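Local coordinates for RagB/SusD family nutrient uptake outer membrane protein (Bacteroides thetaiotaomicron, PDB 7KV2) that probably binds beta-glucans at the outer-membrane surface as a SusD-family glycan-binding protein, consistent with a part in nutrient uptake, at residues V119-D130 with G163-N171; A141-V152 with S193-L203. All blocks are in the same frame, centred on the assembly; numbering follows the deposited sequence.

Interaction 1: V119-D130 with G163-N171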
loop_
_atom_site.group_PDB
_atom_site.type_symbol
_atom_site.label_atom_id
_atom_site.label_comp_id
_atom_site.label_asym_id
_atom_site.label_seq_id
_atom_site.Cartn_x
_atom_site.Cartn_y
_atom_site.Cartn_z
ATOM N N VAL A 119 0.637 7.015 -15.306
ATOM C CA VAL A 119 1.487 8.133 -15.786
ATOM C C VAL A 119 0.938 8.622 -17.134
ATOM O O VAL A 119 0.804 9.856 -17.300
ATOM C CB VAL A 119 2.963 7.727 -15.888
ATOM C CG1 VAL A 119 3.752 8.818 -16.577
ATOM C CG2 VAL A 119 3.606 7.418 -14.553
ATOM N N LYS A 120 0.658 7.718 -18.060
ATOM C CA LYS A 120 0.184 8.081 -19.427
ATOM C C LYS A 120 -1.152 8.814 -19.312
ATOM O O LYS A 120 -1.321 9.828 -19.975
ATOM C CB LYS A 120 0.047 6.855 -20.336
ATOM C CG LYS A 120 1.382 6.309 -20.837
ATOM C CD LYS A 120 1.324 4.980 -21.577
ATOM C CE LYS A 120 2.627 4.641 -22.282
ATOM N NZ LYS A 120 2.834 3.173 -22.373
ATOM N N ARG A 121 -2.066 8.340 -18.465
ATOM C CA ARG A 121 -3.396 8.984 -18.343
ATOM C C ARG A 121 -3.257 10.378 -17.734
ATOM O O ARG A 121 -4.024 11.257 -18.166
ATOM C CB ARG A 121 -4.367 8.083 -17.571
ATOM C CG ARG A 121 -4.664 6.806 -18.324
ATOM C CD ARG A 121 -5.707 6.012 -17.603
ATOM N NE ARG A 121 -6.077 4.848 -18.364
ATOM C CZ ARG A 121 -7.210 4.217 -18.232
ATOM N NH1 ARG A 121 -8.105 4.623 -17.339
ATOM N NH2 ARG A 121 -7.462 3.183 -19.009
ATOM N N CYS A 122 -2.337 10.578 -16.787
ATOM C CA CYS A 122 -2.028 11.890 -16.159
ATOM C C CYS A 122 -1.505 12.861 -17.245
ATOM O O CYS A 122 -1.977 14.016 -17.299
ATOM C CB CYS A 122 -1.052 11.743 -14.993
ATOM S SG CYS A 122 -1.835 10.888 -13.572
ATOM N N ASN A 123 -0.542 12.404 -18.038
ATOM C CA ASN A 123 0.075 13.191 -19.145
ATOM C C ASN A 123 -1.006 13.601 -20.161
ATOM O O ASN A 123 -0.955 14.770 -20.644
ATOM C CB ASN A 123 1.235 12.391 -19.749
ATOM C CG ASN A 123 2.439 12.351 -18.834
ATOM O OD1 ASN A 123 2.532 13.135 -17.878
ATOM N ND2 ASN A 123 3.394 11.499 -19.180
ATOM N N ASP A 124 -1.937 12.702 -20.490
ATOM C CA ASP A 124 -3.067 12.959 -21.429
ATOM C C ASP A 124 -3.847 14.185 -20.963
ATOM O O ASP A 124 -4.133 15.058 -21.802
ATOM C CB ASP A 124 -4.071 11.812 -21.533
ATOM C CG ASP A 124 -3.598 10.590 -22.297
ATOM O OD1 ASP A 124 -2.634 10.700 -23.068
ATOM O OD2 ASP A 124 -4.220 9.539 -22.121
ATOM N N VAL A 125 -4.175 14.264 -19.672
ATOM C CA VAL A 125 -4.950 15.412 -19.122
ATOM C C VAL A 125 -4.164 16.719 -19.281
ATOM O O VAL A 125 -4.803 17.750 -19.627
ATOM C CB VAL A 125 -5.397 15.156 -17.670
ATOM C CG1 VAL A 125 -5.876 16.425 -16.994
ATOM C CG2 VAL A 125 -6.482 14.083 -17.641
ATOM N N ILE A 126 -2.860 16.725 -19.006
ATOM C CA ILE A 126 -2.037 17.960 -19.146
ATOM C C ILE A 126 -2.048 18.381 -20.628
ATOM O O ILE A 126 -2.115 19.601 -20.904
ATOM C CB ILE A 126 -0.604 17.749 -18.629
ATOM C CG1 ILE A 126 -0.587 17.386 -17.141
ATOM C CG2 ILE A 126 0.273 18.971 -18.917
ATOM C CD1 ILE A 126 -1.356 18.350 -16.247
ATOM N N THR A 127 -1.975 17.412 -21.535
ATOM C CA THR A 127 -1.978 17.647 -23.008
ATOM C C THR A 127 -3.336 18.259 -23.367
ATOM O O THR A 127 -3.359 19.386 -23.887
ATOM C CB THR A 127 -1.618 16.369 -23.788
ATOM O OG1 THR A 127 -0.251 16.068 -23.500
ATOM C CG2 THR A 127 -1.781 16.493 -25.288
ATOM N N TYR A 128 -4.433 17.610 -22.992
ATOM C CA TYR A 128 -5.798 18.130 -23.243
ATOM C C TYR A 128 -5.965 19.569 -22.748
ATOM O O TYR A 128 -6.587 20.342 -23.490
ATOM C CB TYR A 128 -6.853 17.244 -22.602
ATOM C CG TYR A 128 -6.808 15.824 -23.083
ATOM C CD1 TYR A 128 -6.186 15.476 -24.269
ATOM C CD2 TYR A 128 -7.422 14.830 -22.344
ATOM C CE1 TYR A 128 -6.176 14.165 -24.709
ATOM C CE2 TYR A 128 -7.424 13.516 -22.767
ATOM C CZ TYR A 128 -6.785 13.182 -23.943
ATOM O OH TYR A 128 -6.838 11.888 -24.350
ATOM N N LEU A 129 -5.456 19.921 -21.562
ATOM C CA LEU A 129 -5.580 21.294 -20.991
ATOM C C LEU A 129 -4.822 22.340 -21.845
ATOM O O LEU A 129 -5.198 23.520 -21.761
ATOM C CB LEU A 129 -5.090 21.310 -19.539
ATOM C CG LEU A 129 -6.076 20.739 -18.511
ATOM C CD1 LEU A 129 -5.376 20.392 -17.194
ATOM C CD2 LEU A 129 -7.237 21.699 -18.264
ATOM N N ASP A 130 -3.813 21.964 -22.636
ATOM C CA ASP A 130 -3.112 22.935 -23.531
ATOM C C ASP A 130 -3.995 23.294 -24.737
ATOM O O ASP A 130 -3.682 24.271 -25.399
ATOM C CB ASP A 130 -1.791 22.387 -24.073
ATOM C CG ASP A 130 -0.663 22.297 -23.066
ATOM O OD1 ASP A 130 -0.589 23.168 -22.191
ATOM O OD2 ASP A 130 0.146 21.358 -23.185
ATOM N N GLY A 163 13.578 1.896 -8.975
ATOM C CA GLY A 163 14.512 3.011 -8.714
ATOM C C GLY A 163 14.898 3.776 -9.987
ATOM O O GLY A 163 14.488 4.947 -10.124
ATOM N N ASN A 164 15.715 3.160 -10.843
ATOM C CA ASN A 164 16.324 3.798 -12.057
ATOM C C ASN A 164 15.471 3.466 -13.280
ATOM O O ASN A 164 15.724 2.411 -13.905
ATOM C CB ASN A 164 17.771 3.315 -12.250
ATOM C CG ASN A 164 18.619 3.420 -11.012
ATOM O OD1 ASN A 164 18.949 4.495 -10.539
ATOM N ND2 ASN A 164 18.982 2.286 -10.455
ATOM N N VAL A 165 14.436 4.260 -13.585
ATOM C CA VAL A 165 13.331 3.842 -14.509
ATOM C C VAL A 165 13.043 4.966 -15.499
ATOM O O VAL A 165 13.440 6.097 -15.237
ATOM C CB VAL A 165 12.053 3.483 -13.718
ATOM C CG1 VAL A 165 12.299 2.243 -12.885
ATOM C CG2 VAL A 165 11.591 4.644 -12.884
ATOM N N PRO A 166 12.339 4.675 -16.616
ATOM C CA PRO A 166 11.971 5.692 -17.603
ATOM C C PRO A 166 11.128 6.818 -16.994
ATOM O O PRO A 166 10.270 6.523 -16.134
ATOM C CB PRO A 166 11.124 4.957 -18.641
ATOM C CG PRO A 166 11.383 3.496 -18.436
ATOM C CD PRO A 166 11.885 3.343 -17.017
ATOM N N TYR A 167 11.358 8.066 -17.425
ATOM C CA TYR A 167 10.585 9.249 -16.974
ATOM C C TYR A 167 10.060 9.995 -18.202
ATOM O O TYR A 167 10.785 10.103 -19.218
ATOM C CB TYR A 167 11.393 10.163 -16.049
ATOM C CG TYR A 167 10.579 11.340 -15.574
ATOM C CD1 TYR A 167 9.734 11.215 -14.477
ATOM C CD2 TYR A 167 10.564 12.554 -16.263
ATOM C CE1 TYR A 167 8.933 12.264 -14.054
ATOM C CE2 TYR A 167 9.768 13.617 -15.846
ATOM C CZ TYR A 167 8.941 13.466 -14.739
ATOM O OH TYR A 167 8.125 14.466 -14.285
ATOM N N PHE A 168 8.809 10.440 -18.137
ATOM C CA PHE A 168 8.178 11.288 -19.184
ATOM C C PHE A 168 7.000 12.062 -18.569
ATOM O O PHE A 168 6.299 11.521 -17.675
ATOM C CB PHE A 168 7.838 10.439 -20.414
ATOM C CG PHE A 168 6.922 9.248 -20.229
ATOM C CD1 PHE A 168 7.418 8.018 -19.825
ATOM C CD2 PHE A 168 5.577 9.322 -20.572
ATOM C CE1 PHE A 168 6.579 6.919 -19.699
ATOM C CE2 PHE A 168 4.735 8.220 -20.450
ATOM C CZ PHE A 168 5.234 7.020 -19.996
ATOM N N ASP A 169 6.805 13.319 -18.995
ATOM C CA ASP A 169 5.621 14.157 -18.628
ATOM C C ASP A 169 4.766 14.484 -19.870
ATOM O O ASP A 169 3.817 15.274 -19.715
ATOM C CB ASP A 169 6.039 15.412 -17.856
ATOM C CG ASP A 169 7.066 16.262 -18.569
ATOM O OD1 ASP A 169 7.129 16.185 -19.817
ATOM O OD2 ASP A 169 7.803 16.974 -17.867
ATOM N N LYS A 170 5.079 13.902 -21.038
ATOM C CA LYS A 170 4.270 13.961 -22.288
ATOM C C LYS A 170 4.347 12.594 -22.974
ATOM O O LYS A 170 5.419 11.978 -22.891
ATOM C CB LYS A 170 4.790 15.050 -23.241
ATOM C CG LYS A 170 4.436 16.483 -22.859
ATOM C CD LYS A 170 3.012 16.893 -23.257
ATOM C CE LYS A 170 2.237 17.591 -22.151
ATOM N NZ LYS A 170 1.677 16.619 -21.172
ATOM N N ASN A 171 3.266 12.154 -23.638
ATOM C CA ASN A 171 3.167 10.861 -24.375
ATOM C C ASN A 171 3.599 11.084 -25.834
ATOM O O ASN A 171 4.801 10.895 -26.114
ATOM C CB ASN A 171 1.745 10.279 -24.291
ATOM C CG ASN A 171 1.212 10.162 -22.871
ATOM O OD1 ASN A 171 1.980 9.997 -21.922
ATOM N ND2 ASN A 171 -0.100 10.262 -22.711
HETATM O O HOH W 1 0.582 13.497 -23.375
#
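Asn171 reaches over the side of helix 119-130 and hands its amide to the backbone: ND2 bonds to Lys120 O at 3.0 Å, almost straight at 173° and within the Asn171 amide plane, though tilted from the carbonyl plane. Lys120 O also accepts the helical N-H of Asp124, so two donors grip it. The Asp124 carboxylate stands nearly perpendicular to this amide (84° between planes), with OD1 2.6 Å from Asn171 ND2. On its other branch, Asn171 OD1 receives a weak bond from Asn123 ND2, which gives a second weak but straight one to Phe168 O (3.3 Å). Asn123 OD1 accepts from Arg151 of helix 137-162 instead, so both ends of this buried amide are used.

The Phe168 ring receives Val119 CG1 over one face, offset toward the rim and 4.0 Å from CE2, while Lys120 CG lies at the ring edge. Phe168 takes chi1 58°, with CG between backbone N and carbonyl carbon, which brings CD2 and CE2 to the helix.

Lys170 folds back on itself at its three outer torsions, bringing NZ to Asp169 O (2.9 Å, on a lone pair), weakly to Asn123 O, and within 3.1 Å of Thr127 OG1. A methionine in its place would probably leave Asp169 O without this donor, take the weak bond from Asn123 O, and remove the positive charge near Thr127 and Asp130. A water joins Thr127 OG1 to Asn171 N.

The attachment is thus mainly polar: side-chain amides and an amine, drawn from both segments, bond to the backbone carbonyls Lys120 O, Asn123 O and Phe168 O at the protein surface.

Interaction 2: A141-V152 with S193-L203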
loop_
_atom_site.group_PDB
_atom_site.type_symbol
_atom_site.label_atom_id
_atom_site.label_comp_id
_atom_site.label_asym_id
_atom_site.label_seq_id
_atom_site.Cartn_x
_atom_site.Cartn_y
_atom_site.Cartn_z
ATOM N N ALA A 141 -6.400 24.557 -12.716
ATOM C CA ALA A 141 -5.442 24.384 -11.595
ATOM C C ALA A 141 -5.835 23.138 -10.769
ATOM O O ALA A 141 -4.929 22.385 -10.376
ATOM C CB ALA A 141 -5.420 25.635 -10.754
ATOM N N TYR A 142 -7.136 22.935 -10.539
ATOM C CA TYR A 142 -7.671 21.783 -9.773
ATOM C C TYR A 142 -7.416 20.489 -10.557
ATOM O O TYR A 142 -6.989 19.517 -9.927
ATOM C CB TYR A 142 -9.155 21.942 -9.448
ATOM C CG TYR A 142 -9.756 20.808 -8.647
ATOM C CD1 TYR A 142 -9.164 20.341 -7.474
ATOM C CD2 TYR A 142 -10.932 20.199 -9.058
ATOM C CE1 TYR A 142 -9.733 19.300 -6.744
ATOM C CE2 TYR A 142 -11.518 19.170 -8.333
ATOM C CZ TYR A 142 -10.916 18.717 -7.169
ATOM O OH TYR A 142 -11.514 17.694 -6.483
ATOM N N TYR A 143 -7.709 20.447 -11.855
ATOM C CA TYR A 143 -7.466 19.255 -12.710
ATOM C C TYR A 143 -5.975 18.927 -12.696
ATOM O O TYR A 143 -5.593 17.743 -12.623
ATOM C CB TYR A 143 -7.968 19.472 -14.142
ATOM C CG TYR A 143 -9.434 19.809 -14.263
ATOM C CD1 TYR A 143 -10.347 19.426 -13.286
ATOM C CD2 TYR A 143 -9.929 20.509 -15.357
ATOM C CE1 TYR A 143 -11.693 19.747 -13.372
ATOM C CE2 TYR A 143 -11.278 20.814 -15.469
ATOM C CZ TYR A 143 -12.158 20.463 -14.463
ATOM O OH TYR A 143 -13.495 20.729 -14.532
ATOM N N GLU A 144 -5.153 19.962 -12.834
ATOM C CA GLU A 144 -3.680 19.882 -12.821
ATOM C C GLU A 144 -3.214 19.343 -11.466
ATOM O O GLU A 144 -2.327 18.480 -11.442
ATOM C CB GLU A 144 -3.055 21.271 -12.984
ATOM C CG GLU A 144 -3.052 21.785 -14.421
ATOM C CD GLU A 144 -2.432 23.174 -14.621
ATOM O OE1 GLU A 144 -2.219 23.904 -13.611
ATOM O OE2 GLU A 144 -2.157 23.522 -15.786
ATOM N N ALA A 145 -3.725 19.888 -10.373
ATOM C CA ALA A 145 -3.346 19.434 -9.009
ATOM C C ALA A 145 -3.613 17.925 -8.889
ATOM O O ALA A 145 -2.732 17.224 -8.393
ATOM C CB ALA A 145 -4.069 20.225 -7.959
ATOM N N GLN A 146 -4.751 17.427 -9.354
ATOM C CA GLN A 146 -5.091 15.982 -9.196
ATOM C C GLN A 146 -4.145 15.118 -10.027
ATOM O O GLN A 146 -3.554 14.129 -9.488
ATOM C CB GLN A 146 -6.537 15.700 -9.588
ATOM C CG GLN A 146 -7.568 16.451 -8.738
ATOM C CD GLN A 146 -8.954 16.217 -9.285
ATOM O OE1 GLN A 146 -9.495 15.113 -9.186
ATOM N NE2 GLN A 146 -9.533 17.241 -9.916
ATOM N N VAL A 147 -3.984 15.432 -11.316
ATOM C CA VAL A 147 -3.201 14.527 -12.197
ATOM C C VAL A 147 -1.705 14.679 -11.939
ATOM O O VAL A 147 -1.056 13.679 -12.094
ATOM C CB VAL A 147 -3.579 14.646 -13.689
ATOM C CG1 VAL A 147 -5.069 14.406 -13.883
ATOM C CG2 VAL A 147 -3.137 15.974 -14.303
ATOM N N ILE A 148 -1.157 15.827 -11.524
ATOM C CA ILE A 148 0.296 15.873 -11.206
ATOM C C ILE A 148 0.551 15.063 -9.917
ATOM O O ILE A 148 1.553 14.346 -9.816
ATOM C CB ILE A 148 0.809 17.318 -11.098
ATOM C CG1 ILE A 148 0.650 18.092 -12.414
ATOM C CG2 ILE A 148 2.251 17.294 -10.627
ATOM C CD1 ILE A 148 0.937 19.590 -12.258
ATOM N N ALA A 149 -0.351 15.140 -8.946
ATOM C CA ALA A 149 -0.206 14.398 -7.681
ATOM C C ALA A 149 -0.341 12.905 -7.966
ATOM O O ALA A 149 0.497 12.145 -7.460
ATOM C CB ALA A 149 -1.236 14.863 -6.672
ATOM N N LEU A 150 -1.335 12.493 -8.754
ATOM C CA LEU A 150 -1.470 11.074 -9.188
ATOM C C LEU A 150 -0.211 10.652 -9.929
ATOM O O LEU A 150 0.244 9.511 -9.760
ATOM C CB LEU A 150 -2.708 10.879 -10.050
ATOM C CG LEU A 150 -4.048 10.893 -9.303
ATOM C CD1 LEU A 150 -5.183 10.938 -10.314
ATOM C CD2 LEU A 150 -4.217 9.668 -8.397
ATOM N N ARG A 151 0.358 11.540 -10.744
ATOM C CA ARG A 151 1.528 11.124 -11.542
ATOM C C ARG A 151 2.688 10.782 -10.609
ATOM O O ARG A 151 3.347 9.796 -10.869
ATOM C CB ARG A 151 1.935 12.220 -12.533
ATOM C CG ARG A 151 3.004 11.766 -13.508
ATOM C CD ARG A 151 3.079 12.704 -14.726
ATOM N NE ARG A 151 3.533 14.022 -14.318
ATOM C CZ ARG A 151 3.354 15.151 -15.023
ATOM N NH1 ARG A 151 2.714 15.135 -16.175
ATOM N NH2 ARG A 151 3.802 16.293 -14.552
ATOM N N VAL A 152 2.922 11.566 -9.563
ATOM C CA VAL A 152 3.988 11.319 -8.553
ATOM C C VAL A 152 3.656 10.011 -7.819
ATOM O O VAL A 152 4.597 9.228 -7.558
ATOM C CB VAL A 152 4.159 12.512 -7.601
ATOM C CG1 VAL A 152 5.195 12.229 -6.518
ATOM C CG2 VAL A 152 4.553 13.786 -8.360
ATOM N N SER A 193 7.431 18.323 -8.449
ATOM C CA SER A 193 6.005 18.225 -8.858
ATOM C C SER A 193 5.074 18.401 -7.655
ATOM O O SER A 193 4.083 19.131 -7.773
ATOM C CB SER A 193 5.719 16.923 -9.554
ATOM O OG SER A 193 6.312 16.893 -10.843
ATOM N N LEU A 194 5.378 17.756 -6.529
ATOM C CA LEU A 194 4.553 17.898 -5.304
ATOM C C LEU A 194 4.598 19.362 -4.828
ATOM O O LEU A 194 3.541 19.850 -4.387
ATOM C CB LEU A 194 5.030 16.938 -4.214
ATOM C CG LEU A 194 4.841 15.451 -4.523
ATOM C CD1 LEU A 194 5.093 14.618 -3.276
ATOM C CD2 LEU A 194 3.457 15.157 -5.078
ATOM N N GLU A 195 5.765 20.013 -4.859
ATOM C CA GLU A 195 5.907 21.442 -4.456
ATOM C C GLU A 195 4.956 22.290 -5.315
ATOM O O GLU A 195 4.241 23.138 -4.764
ATOM C CB GLU A 195 7.364 21.880 -4.582
ATOM C CG GLU A 195 8.246 21.314 -3.483
ATOM C CD GLU A 195 9.766 21.473 -3.608
ATOM O OE1 GLU A 195 10.254 21.849 -4.690
ATOM O OE2 GLU A 195 10.445 21.182 -2.609
ATOM N N GLU A 196 4.916 22.024 -6.613
ATOM C CA GLU A 196 4.063 22.781 -7.568
ATOM C C GLU A 196 2.595 22.558 -7.247
ATOM O O GLU A 196 1.808 23.503 -7.356
ATOM C CB GLU A 196 4.279 22.310 -8.995
ATOM C CG GLU A 196 5.605 22.739 -9.561
ATOM C CD GLU A 196 5.830 22.155 -10.943
ATOM O OE1 GLU A 196 4.825 21.714 -11.583
ATOM O OE2 GLU A 196 7.003 22.113 -11.362
ATOM N N VAL A 197 2.206 21.315 -6.978
ATOM C CA VAL A 197 0.796 20.998 -6.651
ATOM C C VAL A 197 0.442 21.743 -5.365
ATOM O O VAL A 197 -0.671 22.302 -5.277
ATOM C CB VAL A 197 0.589 19.479 -6.466
ATOM C CG1 VAL A 197 -0.665 19.221 -5.671
ATOM C CG2 VAL A 197 0.598 18.769 -7.796
ATOM N N ILE A 198 1.324 21.714 -4.370
ATOM C CA ILE A 198 1.045 22.365 -3.062
ATOM C C ILE A 198 0.861 23.864 -3.331
ATOM O O ILE A 198 -0.068 24.478 -2.773
ATOM C CB ILE A 198 2.162 22.054 -2.054
ATOM C CG1 ILE A 198 2.092 20.572 -1.627
ATOM C CG2 ILE A 198 2.094 22.985 -0.858
ATOM C CD1 ILE A 198 3.336 20.017 -0.941
ATOM N N GLN A 199 1.724 24.425 -4.171
ATOM C CA GLN A 199 1.720 25.892 -4.420
ATOM C C GLN A 199 0.488 26.295 -5.239
ATOM O O GLN A 199 0.149 27.484 -5.192
ATOM C CB GLN A 199 3.022 26.294 -5.105
ATOM C CG GLN A 199 4.231 26.148 -4.197
ATOM C CD GLN A 199 5.521 26.302 -4.971
ATOM O OE1 GLN A 199 5.506 26.680 -6.134
ATOM N NE2 GLN A 199 6.641 25.984 -4.351
ATOM N N LEU A 200 -0.165 25.393 -5.986
ATOM C CA LEU A 200 -1.414 25.764 -6.708
ATOM C C LEU A 200 -2.483 26.189 -5.683
ATOM O O LEU A 200 -3.341 27.013 -6.031
ATOM C CB LEU A 200 -1.907 24.612 -7.592
ATOM C CG LEU A 200 -1.106 24.381 -8.872
ATOM C CD1 LEU A 200 -1.498 23.059 -9.507
ATOM C CD2 LEU A 200 -1.296 25.519 -9.875
ATOM N N ASN A 201 -2.462 25.611 -4.476
ATOM C CA ASN A 201 -3.345 26.008 -3.349
ATOM C C ASN A 201 -4.827 25.843 -3.727
ATOM O O ASN A 201 -5.646 26.765 -3.442
ATOM C CB ASN A 201 -3.044 27.441 -2.909
ATOM C CG ASN A 201 -3.688 27.761 -1.588
ATOM O OD1 ASN A 201 -3.904 26.869 -0.769
ATOM N ND2 ASN A 201 -4.006 29.024 -1.379
ATOM N N VAL A 202 -5.191 24.710 -4.323
ATOM C CA VAL A 202 -6.569 24.431 -4.823
ATOM C C VAL A 202 -7.135 23.141 -4.201
ATOM O O VAL A 202 -8.317 22.890 -4.357
ATOM C CB VAL A 202 -6.558 24.355 -6.360
ATOM C CG1 VAL A 202 -5.636 23.263 -6.896
ATOM C CG2 VAL A 202 -7.961 24.223 -6.918
ATOM N N LEU A 203 -6.320 22.310 -3.560
ATOM C CA LEU A 203 -6.812 21.005 -3.039
ATOM C C LEU A 203 -7.432 21.213 -1.666
ATOM O O LEU A 203 -6.865 21.869 -0.807
ATOM C CB LEU A 203 -5.631 20.047 -2.944
ATOM C CG LEU A 203 -5.097 19.558 -4.280
ATOM C CD1 LEU A 203 -3.863 18.692 -4.114
ATOM C CD2 LEU A 203 -6.161 18.826 -5.084
#
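Ala145 lies where the two segments come nearest, its CA 5.0 Å from that of Val197, and its small CB admits several side chains at once. Val202 CG1 approaches to 3.6 Å of Ala145 CB and Leu203 CD2 to 3.8 Å, while Leu200 CD1 rests against the helix backbone, 3.6 Å from Ala141 O. One turn further along, Ile148 and Val197 lie alongside with their chains pointing opposite ways, CG2 of Ile148 and CG2 of Val197 3.6 Å apart. Ile148 CG2 also meets Ser193 CB, which sits between it and Val152 CG2. Val152 then crosses Leu194 obliquely, both of its methyls within 3.7 Å of Leu194 CD2.

At the opposite end of the contact, Tyr142 holds CG anti to the backbone N (chi1 -179°). This torsion sends the ring along the loop that follows helix 183-200, so that its CE1 edge meets Leu203 CD2. Val202 CG2 meets Tyr142 at CB, the two side chains crossing at about a right angle.

The shell is set by the antiparallel helix pair and by the turn that follows helix 183-200. The helix axes run at 156° and approach to 9.2 Å. Just past the helix, the backbone of Asn201 takes a left-handed conformation (phi 60°), and the chain then turns Val202 and Leu203 onto helix 137-162. The polar end of Ser193 is engaged by Lys189 O within its own helix.

Outward, helix 217-231 packs through Val220 against Ala149, Ile198 and Leu203, and through Tyr224 against Leu194. On other sides of helix 137-162, Tyr143 and Gln146 touch helix 43-53, and Val147 and Leu150 touch helix 110-130, consistent with the tetratricopeptide-repeat-like helical packing of the SusD family.

From the N terminus, the chain runs through 119-130, turns into helix 137-162 carrying 141-152, leaves it as loop 163-171 and, after a short unmodelled piece (172-178), enters helix 183-200 with 193-203. Interaction 1 brings the loop back to the first helix across 32 intervening residues; interaction 2 folds the later helix onto the second across 40. Because their segments alternate, the two closures cross rather than nest. They also touch directly: Asn123 OD1 and Arg151 NH1, 2.6 Å apart, form a probable hydrogen bond, while Ile126 and Cys122 pack against Val147 and Leu150. Helix 137-162 is thus the shared middle element, joining helix 110-130 to helix 183-200.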